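Local coordinates for protein subtilisin-like serine protease (Fervidobacterium pennivorans, PDB 1R6V) that degrades keratin into peptides as a calcium-binding, subtilisin-like serine protease, allowing the bacterium to grow on native feathers, at residues G167-L172 against G371-Y376; S194-S199 against D355-E360; Y127-S132 against K211-G216; G174-G179 against I226-I231. The protein carries 1 engineered substitution. All blocks are in the same frame, centred on the assembly; numbering follows the deposited sequence.

In the fold
From the N terminus, residues 127-132 close on 211-216 (interaction 3), tying the chain ahead of helix 136-140 to the loop that follows helix 200-209. Interaction 1 starts between those two segments, at 167-172, and closes much later at strand 374-378, so it crosses interaction 3; the two meet at the calcium ion and where Asp171 O probably accepts from Lys211 N. Within the long loop of interaction 1 lie both interaction 4, which sets 174-179 beside strand 225-230, and interaction 2, which joins 194-199 to 355-360. These two cross each other, and each also crosses interaction 3. All four lie on the same side of the centre of the chain.

Interaction 1: residues G167-L172 against G371-Y376. With CA (calcium ion), chain B.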
loop_
_atom_site.group_PDB
_atom_site.type_symbol
_atom_site.label_atom_id
_atom_site.label_comp_id
_atom_site.label_asym_id
_atom_site.label_seq_id
_atom_site.Cartn_x
_atom_site.Cartn_y
_atom_site.Cartn_z
ATOM N N GLY A 167 -25.475 -14.520 2.731
ATOM C CA GLY A 167 -26.639 -13.871 2.159
ATOM C C GLY A 167 -27.951 -14.574 2.450
ATOM O O GLY A 167 -29.016 -14.038 2.139
ATOM N N THR A 168 -27.890 -15.756 3.054
ATOM C CA THR A 168 -29.119 -16.487 3.354
ATOM C C THR A 168 -29.688 -16.076 4.713
ATOM O O THR A 168 -30.744 -16.551 5.122
ATOM C CB THR A 168 -28.903 -18.028 3.316
ATOM O OG1 THR A 168 -28.127 -18.450 4.438
ATOM C CG2 THR A 168 -28.195 -18.429 2.028
ATOM N N HIS A 169 -28.986 -15.190 5.414
ATOM C CA HIS A 169 -29.468 -14.704 6.705
ATOM C C HIS A 169 -30.790 -13.981 6.427
ATOM O O HIS A 169 -30.890 -13.186 5.490
ATOM C CB HIS A 169 -28.462 -13.714 7.313
ATOM C CG HIS A 169 -28.670 -13.462 8.772
ATOM N ND1 HIS A 169 -29.795 -12.844 9.269
ATOM C CD2 HIS A 169 -27.925 -13.818 9.848
ATOM C CE1 HIS A 169 -29.741 -12.833 10.590
ATOM N NE2 HIS A 169 -28.616 -13.416 10.967
ATOM N N PRO A 170 -31.812 -14.231 7.249
ATOM C CA PRO A 170 -33.097 -13.572 7.026
ATOM C C PRO A 170 -33.027 -12.044 7.075
ATOM O O PRO A 170 -33.701 -11.376 6.298
ATOM C CB PRO A 170 -33.999 -14.185 8.104
ATOM C CG PRO A 170 -33.046 -14.602 9.181
ATOM C CD PRO A 170 -31.866 -15.136 8.408
ATOM N N ASP A 171 -32.199 -11.494 7.963
ATOM C CA ASP A 171 -32.051 -10.037 8.081
ATOM C C ASP A 171 -31.279 -9.433 6.895
ATOM O O ASP A 171 -31.086 -8.217 6.835
ATOM C CB ASP A 171 -31.311 -9.685 9.379
ATOM C CG ASP A 171 -32.053 -8.667 10.236
ATOM O OD1 ASP A 171 -32.962 -7.980 9.730
ATOM O OD2 ASP A 171 -31.708 -8.540 11.430
ATOM N N LEU A 172 -30.805 -10.271 5.973
ATOM C CA LEU A 172 -30.083 -9.756 4.814
ATOM C C LEU A 172 -30.824 -10.075 3.529
ATOM O O LEU A 172 -30.298 -9.855 2.438
ATOM C CB LEU A 172 -28.659 -10.333 4.740
ATOM C CG LEU A 172 -27.731 -9.936 5.898
ATOM C CD1 LEU A 172 -26.368 -10.615 5.718
ATOM C CD2 LEU A 172 -27.552 -8.414 5.909
ATOM N N GLY A 371 -35.628 -16.387 13.225
ATOM C CA GLY A 371 -34.825 -17.584 13.074
ATOM C C GLY A 371 -33.370 -17.291 12.751
ATOM O O GLY A 371 -32.593 -18.208 12.505
ATOM N N GLY A 372 -32.996 -16.014 12.753
ATOM C CA GLY A 372 -31.616 -15.662 12.450
ATOM C C GLY A 372 -30.651 -15.728 13.628
ATOM O O GLY A 372 -31.065 -15.727 14.788
ATOM N N THR A 373 -29.358 -15.778 13.314
ATOM C CA THR A 373 -28.295 -15.841 14.319
ATOM C C THR A 373 -27.582 -14.504 14.436
ATOM O O THR A 373 -27.293 -13.866 13.432
ATOM C CB THR A 373 -27.272 -16.917 13.952
ATOM O OG1 THR A 373 -26.945 -16.804 12.555
ATOM C CG2 THR A 373 -27.861 -18.316 14.217
ATOM N N TYR A 374 -27.288 -14.098 15.667
ATOM C CA TYR A 374 -26.639 -12.813 15.917
ATOM C C TYR A 374 -25.582 -12.954 16.985
ATOM O O TYR A 374 -25.583 -13.921 17.737
ATOM C CB TYR A 374 -27.667 -11.801 16.437
ATOM C CG TYR A 374 -28.787 -11.526 15.475
ATOM C CD1 TYR A 374 -29.856 -12.411 15.337
ATOM C CD2 TYR A 374 -28.742 -10.401 14.651
ATOM C CE1 TYR A 374 -30.847 -12.189 14.391
ATOM C CE2 TYR A 374 -29.720 -10.166 13.707
ATOM C CZ TYR A 374 -30.768 -11.063 13.574
ATOM O OH TYR A 374 -31.708 -10.843 12.604
ATOM N N ASP A 375 -24.682 -11.981 17.052
ATOM C CA ASP A 375 -23.669 -11.988 18.097
ATOM C C ASP A 375 -23.166 -10.577 18.309
ATOM O O ASP A 375 -23.301 -9.707 17.436
ATOM C CB ASP A 375 -22.479 -12.914 17.766
ATOM C CG ASP A 375 -21.885 -13.562 19.019
ATOM O OD1 ASP A 375 -22.177 -13.060 20.133
ATOM O OD2 ASP A 375 -21.130 -14.563 18.886
ATOM N N TYR A 376 -22.580 -10.364 19.476
ATOM C CA TYR A 376 -22.029 -9.071 19.860
ATOM C C TYR A 376 -20.510 -9.112 19.689
ATOM O O TYR A 376 -19.838 -9.939 20.297
ATOM C CB TYR A 376 -22.339 -8.752 21.331
ATOM C CG TYR A 376 -23.806 -8.755 21.690
ATOM C CD1 TYR A 376 -24.462 -9.953 21.936
ATOM C CD2 TYR A 376 -24.532 -7.569 21.789
ATOM C CE1 TYR A 376 -25.799 -9.986 22.272
ATOM C CE2 TYR A 376 -25.896 -7.594 22.128
ATOM C CZ TYR A 376 -26.509 -8.815 22.365
ATOM O OH TYR A 376 -27.844 -8.893 22.680
HETATM CA CA CA B . -34.318 -6.198 10.415
#
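Gly372 lies against the ring of Pro170, its CA 3.7 Å from Pro170 CG, and a side chain at this glycine would run into CE1 of His169 as well as the proline. At Thr373 the backbone takes over: its carbonyl O accepts a nearly straight bond from His169 NE2 (2.8 Å, 164°), the carbonyl oxygen lying in the plane of the imidazole, while the threonine hydroxyl turns to Val351 O. Tyr374 then presents a ring face to the edge of His169 in a T-shaped stack, centroids 5.1 Å apart and planes at 79°. With CG anti to the backbone N (chi1 -164°), His169 swings its ring across to both partners, and its rotation is fixed from the other end, where ND1 accepts from Asp171 N at 3.1 Å; the pattern is consistent with a proton on NE2. A leucine in its place would probably leave Thr373 O without this donor and Asp171 N without its acceptor. The phenol of Tyr374 donates to Asp171 OD2 (2.6 Å) from above the carboxylate plane and also meets Asn370 ND2, while Asp171 OD1 binds the calcium ion at 2.3 Å, so the tyrosine is a second-shell residue. The 3-10 turn 170-172 is thereby joined to strand 374-378, the middle strand of a small antiparallel sheet with 104-105 and 347-350, and His169, Asp171 and Tyr374 all touch Thr350 of the latter.

Interaction 2: residues S194-S199 against D355-E360; sequences SSYGGS and DSIGYE
Ser195 sets its hydroxyl against the turn of the 355-360 loop, where OG accepts from Gly358 N at 2.7 Å, a bond bent to 143°. Its OG stands between the backbone N and the carbonyl carbon (chi1 61°), which brings it over the amide of Gly358, and it also bonds to Asp193 OD1. Since the other oxygen of Asp193 takes the amide of Ile357, serine and aspartate between them hold two successive N-H groups of that turn. An alanine here is likely to leave Gly358 N without its acceptor and Asp193 OD1 without its hydroxyl partner. Next, Tyr196 meets Ile357 obliquely, CE1 lying 3.8 Å from Ile357 CD1, while Arg181 makes a cation-pi contact with the same ring. Gly198 comes within 3.9 Å of Gly358, CA to CA; a side chain on Gly358 would strike Ser195 O and Gly198 O, and one on Gly198 would strike Glu360 OE2. At Ser199 the backbone N donates to Glu360 OE2 (2.8 Å, 163°), meeting it on the anti side, slightly out of the carboxylate plane; Ser199 OG has its stronger partner in Tyr377 OH. Two type I beta turns, Ser195-Gly198 and Ser356-Tyr359, thus face each other in the subtilase active-site region: the first leads, through Ser199, into helix 200-209, whose first residue, the engineered Ala200, occupies what is inferred to be a charge-relay position.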
loop_
_atom_site.group_PDB
_atom_site.type_symbol
_atom_site.label_atom_id
_atom_site.label_comp_id
_atom_site.label_asym_id
_atom_site.label_seq_id
_atom_site.Cartn_x
_atom_site.Cartn_y
_atom_site.Cartn_z
ATOM N N SER A 194 -21.789 -16.696 0.994
ATOM C CA SER A 194 -20.413 -16.693 0.492
ATOM C C SER A 194 -19.435 -16.548 1.649
ATOM O O SER A 194 -18.298 -16.145 1.449
ATOM C CB SER A 194 -20.198 -15.550 -0.520
ATOM O OG SER A 194 -20.496 -14.287 0.054
ATOM N N SER A 195 -19.865 -16.944 2.845
ATOM C CA SER A 195 -19.046 -16.810 4.046
ATOM C C SER A 195 -17.858 -17.784 4.164
ATOM O O SER A 195 -17.592 -18.342 5.225
ATOM C CB SER A 195 -19.954 -16.883 5.296
ATOM O OG SER A 195 -20.656 -18.116 5.399
ATOM N N TYR A 196 -17.128 -17.959 3.069
ATOM C CA TYR A 196 -15.978 -18.855 3.046
ATOM C C TYR A 196 -14.889 -18.593 4.093
ATOM O O TYR A 196 -14.261 -19.536 4.583
ATOM C CB TYR A 196 -15.338 -18.826 1.657
ATOM C CG TYR A 196 -16.248 -19.310 0.556
ATOM C CD1 TYR A 196 -16.576 -20.657 0.448
ATOM C CD2 TYR A 196 -16.811 -18.420 -0.355
ATOM C CE1 TYR A 196 -17.443 -21.107 -0.536
ATOM C CE2 TYR A 196 -17.684 -18.860 -1.338
ATOM C CZ TYR A 196 -17.994 -20.207 -1.419
ATOM O OH TYR A 196 -18.865 -20.654 -2.378
ATOM N N GLY A 197 -14.667 -17.327 4.443
ATOM C CA GLY A 197 -13.611 -16.998 5.390
ATOM C C GLY A 197 -13.997 -16.882 6.855
ATOM O O GLY A 197 -13.149 -16.606 7.703
ATOM N N GLY A 198 -15.270 -17.078 7.158
ATOM C CA GLY A 198 -15.687 -16.977 8.545
ATOM C C GLY A 198 -16.882 -16.058 8.691
ATOM O O GLY A 198 -17.534 -15.720 7.703
ATOM N N SER A 199 -17.123 -15.603 9.916
ATOM C CA SER A 199 -18.286 -14.776 10.231
ATOM C C SER A 199 -18.180 -13.258 10.116
ATOM O O SER A 199 -19.206 -12.590 10.044
ATOM C CB SER A 199 -18.740 -15.109 11.655
ATOM O OG SER A 199 -17.742 -14.696 12.583
ATOM N N ASP A 355 -25.640 -23.818 10.166
ATOM C CA ASP A 355 -25.266 -24.675 9.043
ATOM C C ASP A 355 -24.727 -23.896 7.851
ATOM O O ASP A 355 -24.687 -24.407 6.727
ATOM C CB ASP A 355 -26.462 -25.526 8.600
ATOM C CG ASP A 355 -26.934 -26.476 9.687
ATOM O OD1 ASP A 355 -26.081 -26.995 10.445
ATOM O OD2 ASP A 355 -28.152 -26.717 9.785
ATOM N N SER A 356 -24.313 -22.655 8.090
ATOM C CA SER A 356 -23.758 -21.837 7.021
ATOM C C SER A 356 -22.257 -22.098 6.912
ATOM O O SER A 356 -21.644 -22.604 7.848
ATOM C CB SER A 356 -24.042 -20.349 7.276
ATOM O OG SER A 356 -25.430 -20.078 7.097
ATOM N N ILE A 357 -21.670 -21.764 5.766
ATOM C CA ILE A 357 -20.243 -22.002 5.528
ATOM C C ILE A 357 -19.335 -21.386 6.582
ATOM O O ILE A 357 -18.465 -22.055 7.135
ATOM C CB ILE A 357 -19.806 -21.450 4.144
ATOM C CG1 ILE A 357 -20.666 -22.077 3.039
ATOM C CG2 ILE A 357 -18.318 -21.751 3.900
ATOM C CD1 ILE A 357 -20.491 -21.423 1.661
ATOM N N GLY A 358 -19.547 -20.104 6.861
ATOM C CA GLY A 358 -18.708 -19.417 7.828
ATOM C C GLY A 358 -19.153 -19.351 9.279
ATOM O O GLY A 358 -18.745 -18.440 9.998
ATOM N N TYR A 359 -19.976 -20.295 9.732
ATOM C CA TYR A 359 -20.402 -20.287 11.133
ATOM C C TYR A 359 -19.236 -20.289 12.141
ATOM O O TYR A 359 -18.311 -21.102 12.037
ATOM C CB TYR A 359 -21.289 -21.505 11.429
ATOM C CG TYR A 359 -21.860 -21.500 12.830
ATOM C CD1 TYR A 359 -22.824 -20.557 13.205
ATOM C CD2 TYR A 359 -21.438 -22.429 13.785
ATOM C CE1 TYR A 359 -23.357 -20.542 14.494
ATOM C CE2 TYR A 359 -21.959 -22.423 15.082
ATOM C CZ TYR A 359 -22.918 -21.477 15.427
ATOM O OH TYR A 359 -23.432 -21.451 16.706
ATOM N N GLU A 360 -19.295 -19.388 13.120
ATOM C CA GLU A 360 -18.276 -19.293 14.167
ATOM C C GLU A 360 -18.939 -19.069 15.520
ATOM O O GLU A 360 -18.366 -18.429 16.416
ATOM C CB GLU A 360 -17.306 -18.146 13.895
ATOM C CG GLU A 360 -16.479 -18.316 12.639
ATOM C CD GLU A 360 -15.318 -17.356 12.613
ATOM O OE1 GLU A 360 -14.537 -17.354 13.596
ATOM O OE2 GLU A 360 -15.179 -16.606 11.622
#

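Interaction 3: residues Y127-S132 against K211-G216. With CA (calcium ion), chain B.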
loop_
_atom_site.group_PDB
_atom_site.type_symbol
_atom_site.label_atom_id
_atom_site.label_comp_id
_atom_site.label_asym_id
_atom_site.label_seq_id
_atom_site.Cartn_x
_atom_site.Cartn_y
_atom_site.Cartn_z
ATOM N N TYR A 127 -36.114 2.301 16.234
ATOM C CA TYR A 127 -35.799 2.116 14.822
ATOM C C TYR A 127 -36.805 1.209 14.123
ATOM O O TYR A 127 -36.718 1.005 12.914
ATOM C CB TYR A 127 -34.382 1.549 14.660
ATOM C CG TYR A 127 -33.350 2.328 15.439
ATOM C CD1 TYR A 127 -32.622 1.720 16.460
ATOM C CD2 TYR A 127 -33.174 3.700 15.231
ATOM C CE1 TYR A 127 -31.757 2.448 17.262
ATOM C CE2 TYR A 127 -32.307 4.445 16.037
ATOM C CZ TYR A 127 -31.609 3.806 17.055
ATOM O OH TYR A 127 -30.813 4.531 17.910
ATOM N N GLY A 128 -37.744 0.652 14.887
ATOM C CA GLY A 128 -38.767 -0.207 14.304
ATOM C C GLY A 128 -38.534 -1.711 14.355
ATOM O O GLY A 128 -39.449 -2.497 14.087
ATOM N N GLU A 129 -37.316 -2.114 14.701
ATOM C CA GLU A 129 -36.948 -3.530 14.766
ATOM C C GLU A 129 -37.025 -4.035 16.197
ATOM O O GLU A 129 -36.767 -3.283 17.134
ATOM C CB GLU A 129 -35.516 -3.722 14.268
ATOM C CG GLU A 129 -35.208 -2.925 13.026
ATOM C CD GLU A 129 -36.014 -3.376 11.841
ATOM O OE1 GLU A 129 -35.568 -4.326 11.162
ATOM O OE2 GLU A 129 -37.099 -2.792 11.590
ATOM N N GLU A 130 -37.333 -5.316 16.355
ATOM C CA GLU A 130 -37.448 -5.893 17.682
ATOM C C GLU A 130 -36.180 -5.769 18.524
ATOM O O GLU A 130 -36.261 -5.726 19.746
ATOM C CB GLU A 130 -37.867 -7.356 17.575
ATOM C CG GLU A 130 -36.827 -8.232 16.936
ATOM C CD GLU A 130 -37.399 -9.548 16.459
ATOM O OE1 GLU A 130 -36.663 -10.294 15.790
ATOM O OE2 GLU A 130 -38.591 -9.841 16.752
ATOM N N LEU A 131 -35.009 -5.702 17.888
ATOM C CA LEU A 131 -33.768 -5.578 18.648
ATOM C C LEU A 131 -33.221 -4.152 18.715
ATOM O O LEU A 131 -32.091 -3.940 19.160
ATOM C CB LEU A 131 -32.695 -6.522 18.078
ATOM C CG LEU A 131 -33.124 -7.999 18.011
ATOM C CD1 LEU A 131 -31.989 -8.838 17.419
ATOM C CD2 LEU A 131 -33.509 -8.506 19.411
ATOM N N SER A 132 -34.031 -3.174 18.308
ATOM C CA SER A 132 -33.612 -1.769 18.317
ATOM C C SER A 132 -32.989 -1.313 19.622
ATOM O O SER A 132 -32.052 -0.516 19.622
ATOM C CB SER A 132 -34.797 -0.835 18.051
ATOM O OG SER A 132 -35.391 -1.057 16.798
ATOM N N LYS A 211 -31.680 -5.487 6.843
ATOM C CA LYS A 211 -33.003 -5.062 6.386
ATOM C C LYS A 211 -33.929 -4.431 7.429
ATOM O O LYS A 211 -34.050 -4.927 8.540
ATOM C CB LYS A 211 -33.689 -6.273 5.757
ATOM C CG LYS A 211 -34.970 -6.005 4.989
ATOM C CD LYS A 211 -35.598 -7.344 4.591
ATOM C CE LYS A 211 -36.870 -7.164 3.780
ATOM N NZ LYS A 211 -37.519 -8.471 3.455
ATOM N N LYS A 212 -34.581 -3.328 7.070
ATOM C CA LYS A 212 -35.528 -2.706 7.992
ATOM C C LYS A 212 -36.832 -3.459 7.736
ATOM O O LYS A 212 -37.521 -3.211 6.748
ATOM C CB LYS A 212 -35.691 -1.225 7.675
ATOM C CG LYS A 212 -36.451 -0.453 8.734
ATOM C CD LYS A 212 -36.407 1.025 8.417
ATOM C CE LYS A 212 -37.106 1.837 9.491
ATOM N NZ LYS A 212 -38.522 1.412 9.708
ATOM N N ASP A 213 -37.161 -4.397 8.616
ATOM C CA ASP A 213 -38.359 -5.204 8.420
ATOM C C ASP A 213 -39.054 -5.582 9.721
ATOM O O ASP A 213 -39.836 -6.537 9.750
ATOM C CB ASP A 213 -37.987 -6.481 7.655
ATOM C CG ASP A 213 -36.995 -7.341 8.409
ATOM O OD1 ASP A 213 -36.553 -6.917 9.492
ATOM O OD2 ASP A 213 -36.658 -8.448 7.920
ATOM N N GLY A 214 -38.752 -4.843 10.786
ATOM C CA GLY A 214 -39.355 -5.103 12.084
ATOM C C GLY A 214 -38.704 -6.214 12.894
ATOM O O GLY A 214 -38.915 -6.308 14.107
ATOM N N LYS A 215 -37.907 -7.048 12.233
ATOM C CA LYS A 215 -37.243 -8.179 12.883
ATOM C C LYS A 215 -35.733 -7.983 13.014
ATOM O O LYS A 215 -35.142 -7.217 12.275
ATOM C CB LYS A 215 -37.488 -9.447 12.069
ATOM C CG LYS A 215 -38.960 -9.742 11.790
ATOM C CD LYS A 215 -39.650 -10.262 13.042
ATOM C CE LYS A 215 -41.055 -10.774 12.751
ATOM N NZ LYS A 215 -41.638 -11.450 13.941
ATOM N N GLY A 216 -35.121 -8.695 13.956
ATOM C CA GLY A 216 -33.678 -8.603 14.146
ATOM C C GLY A 216 -33.167 -7.182 14.311
ATOM O O GLY A 216 -33.740 -6.402 15.072
HETATM CA CA CA B . -34.318 -6.198 10.415
HETATM O O HOH W 1 -39.079 -1.256 10.907
#
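Glu129 OE1 is gripped from two sides, binding the calcium ion at 2.4 Å and accepting, through its syn lone pair, from Asp213 N at 3.0 Å (164°). The other oxygen, OE2, takes the amide of Gly214 (2.8 Å) from above the carboxylate plane and a bond from a water that passes the link on to Lys212 NZ, whose stronger partner is Gln145. A bend at chi2 (-65°) folds the glutamate into the 211-216 loop, which wraps the metal with Lys211 O, Lys215 O and Asp213 OD1 (2.5 Å). The aspartate oxygen also accepts from Lys215 N, an Asx turn within the metal-binding loop. Beside this, Glu130 N donates to Gly214 O, Gly216 N reaches Glu130 OE1 almost in line (2.9 Å, 174°), and Leu131 N meets Gly216 O. Glu130 OE2 and Lys215 NZ are both bonded to Thr369 OG1. Asp171 OD1 and Ile217 O complete the six protein ligands, an arrangement matching the high-affinity calcium site of subtilisins. Three carboxylates converge on one ion, so calcium probably offsets their mutual repulsion, and its binding ties the chain ahead of helix 136-140 to the loop after helix 200-209.

Interaction 4: residues G174-G179 against I226-I231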
loop_
_atom_site.group_PDB
_atom_site.type_symbol
_atom_site.label_atom_id
_atom_site.label_comp_id
_atom_site.label_asym_id
_atom_site.label_seq_id
_atom_site.Cartn_x
_atom_site.Cartn_y
_atom_site.Cartn_z
ATOM N N GLY A 174 -32.757 -9.847 0.291
ATOM C CA GLY A 174 -32.904 -8.731 -0.628
ATOM C C GLY A 174 -31.822 -7.674 -0.529
ATOM O O GLY A 174 -31.777 -6.751 -1.346
ATOM N N GLN A 175 -30.922 -7.821 0.446
ATOM C CA GLN A 175 -29.850 -6.852 0.666
ATOM C C GLN A 175 -28.483 -7.197 0.086
ATOM O O GLN A 175 -27.621 -6.327 -0.011
ATOM C CB GLN A 175 -29.671 -6.616 2.173
ATOM C CG GLN A 175 -30.926 -6.147 2.865
ATOM C CD GLN A 175 -31.255 -4.716 2.527
ATOM O OE1 GLN A 175 -30.782 -3.780 3.180
ATOM N NE2 GLN A 175 -32.049 -4.531 1.485
ATOM N N VAL A 176 -28.284 -8.456 -0.277
ATOM C CA VAL A 176 -26.989 -8.899 -0.794
ATOM C C VAL A 176 -27.099 -9.197 -2.277
ATOM O O VAL A 176 -27.776 -10.149 -2.672
ATOM C CB VAL A 176 -26.512 -10.162 -0.045
ATOM C CG1 VAL A 176 -25.144 -10.598 -0.566
ATOM C CG2 VAL A 176 -26.447 -9.883 1.463
ATOM N N ILE A 177 -26.440 -8.380 -3.092
ATOM C CA ILE A 177 -26.484 -8.564 -4.542
ATOM C C ILE A 177 -25.326 -9.425 -5.036
ATOM O O ILE A 177 -24.556 -9.955 -4.230
ATOM C CB ILE A 177 -26.488 -7.207 -5.269
ATOM C CG1 ILE A 177 -25.217 -6.418 -4.948
ATOM C CG2 ILE A 177 -27.720 -6.409 -4.853
ATOM C CD1 ILE A 177 -25.080 -5.139 -5.751
ATOM N N ALA A 178 -25.202 -9.573 -6.354
ATOM C CA ALA A 178 -24.140 -10.414 -6.907
ATOM C C ALA A 178 -22.768 -9.911 -6.487
ATOM O O ALA A 178 -22.495 -8.709 -6.516
ATOM C CB ALA A 178 -24.243 -10.468 -8.437
ATOM N N GLY A 179 -21.914 -10.850 -6.088
ATOM C CA GLY A 179 -20.575 -10.515 -5.644
ATOM C C GLY A 179 -19.498 -11.259 -6.405
ATOM O O GLY A 179 -19.761 -11.858 -7.449
ATOM N N ILE A 226 -25.429 -4.758 -0.463
ATOM C CA ILE A 226 -24.118 -5.297 -0.133
ATOM C C ILE A 226 -23.549 -6.147 -1.262
ATOM O O ILE A 226 -24.191 -7.095 -1.722
ATOM C CB ILE A 226 -24.202 -6.188 1.133
ATOM C CG1 ILE A 226 -24.733 -5.376 2.319
ATOM C CG2 ILE A 226 -22.825 -6.803 1.443
ATOM C CD1 ILE A 226 -23.814 -4.266 2.775
ATOM N N MET A 227 -22.332 -5.817 -1.685
ATOM C CA MET A 227 -21.642 -6.575 -2.733
ATOM C C MET A 227 -20.472 -7.288 -2.055
ATOM O O MET A 227 -19.490 -6.663 -1.687
ATOM C CB MET A 227 -21.114 -5.627 -3.830
ATOM C CG MET A 227 -20.161 -6.283 -4.859
ATOM S SD MET A 227 -19.456 -5.016 -6.004
ATOM C CE MET A 227 -20.829 -4.958 -7.285
ATOM N N PRO A 228 -20.582 -8.607 -1.853
ATOM C CA PRO A 228 -19.478 -9.321 -1.206
ATOM C C PRO A 228 -18.282 -9.594 -2.125
ATOM O O PRO A 228 -18.449 -10.029 -3.270
ATOM C CB PRO A 228 -20.133 -10.615 -0.707
ATOM C CG PRO A 228 -21.332 -10.774 -1.579
ATOM C CD PRO A 228 -21.827 -9.395 -1.846
ATOM N N ILE A 229 -17.089 -9.290 -1.623
ATOM C CA ILE A 229 -15.834 -9.540 -2.333
ATOM C C ILE A 229 -15.046 -10.395 -1.354
ATOM O O ILE A 229 -14.668 -9.940 -0.273
ATOM C CB ILE A 229 -15.045 -8.239 -2.654
ATOM C CG1 ILE A 229 -15.911 -7.265 -3.474
ATOM C CG2 ILE A 229 -13.738 -8.604 -3.392
ATOM C CD1 ILE A 229 -16.260 -7.718 -4.930
ATOM N N VAL A 230 -14.808 -11.649 -1.720
ATOM C CA VAL A 230 -14.126 -12.554 -0.814
ATOM C C VAL A 230 -12.615 -12.484 -0.908
ATOM O O VAL A 230 -12.029 -12.962 -1.880
ATOM C CB VAL A 230 -14.592 -14.015 -1.074
ATOM C CG1 VAL A 230 -13.943 -14.979 -0.075
ATOM C CG2 VAL A 230 -16.107 -14.080 -0.975
ATOM N N ILE A 231 -11.977 -11.870 0.091
ATOM C CA ILE A 231 -10.528 -11.811 0.079
ATOM C C ILE A 231 -9.873 -12.655 1.172
ATOM O O ILE A 231 -8.645 -12.817 1.176
ATOM C CB ILE A 231 -10.000 -10.352 0.077
ATOM C CG1 ILE A 231 -10.383 -9.609 1.367
ATOM C CG2 ILE A 231 -10.549 -9.634 -1.149
ATOM C CD1 ILE A 231 -9.381 -8.475 1.697
#
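Ile226 has both its backbone polar groups satisfied by the 174-179 segment. Its N donates to Gln175 O at 2.7 Å, nearly along the C=O axis, and its O accepts from Ile177 N at 2.9 Å, a more bent bond (146°). Two bonds from one residue to the neighbours of Val176 make a single parallel bridge, reinforced by a CA-H...O contact from Val176 CA to Ile226 O. Val176 turns its own backbone to Gly191 on another side. Further along, Pro228 has no N-H to give; the ring carbon there, Pro228 CD, packs 3.8 Å from Val176 CG1, which lies anti to the backbone N (chi1 -179°). Pro228 O receives Tyr180 by a backbone bond, and Gly179 CA lies only 3.2 Å away, an approach that a side chain on this glycine would obstruct. Gly179 is itself bonded to Leu188. Ile177 CG1 rests near Met227 CB, and the backbone of Met227 bonds instead to Val158 and Val160. Strand 225-230 therefore runs between the 174-179 segment and strand 157-162, to which it is parallel in the main sheet, with Ile226 packed on helix 200-209 and Met227 on helix 246-258.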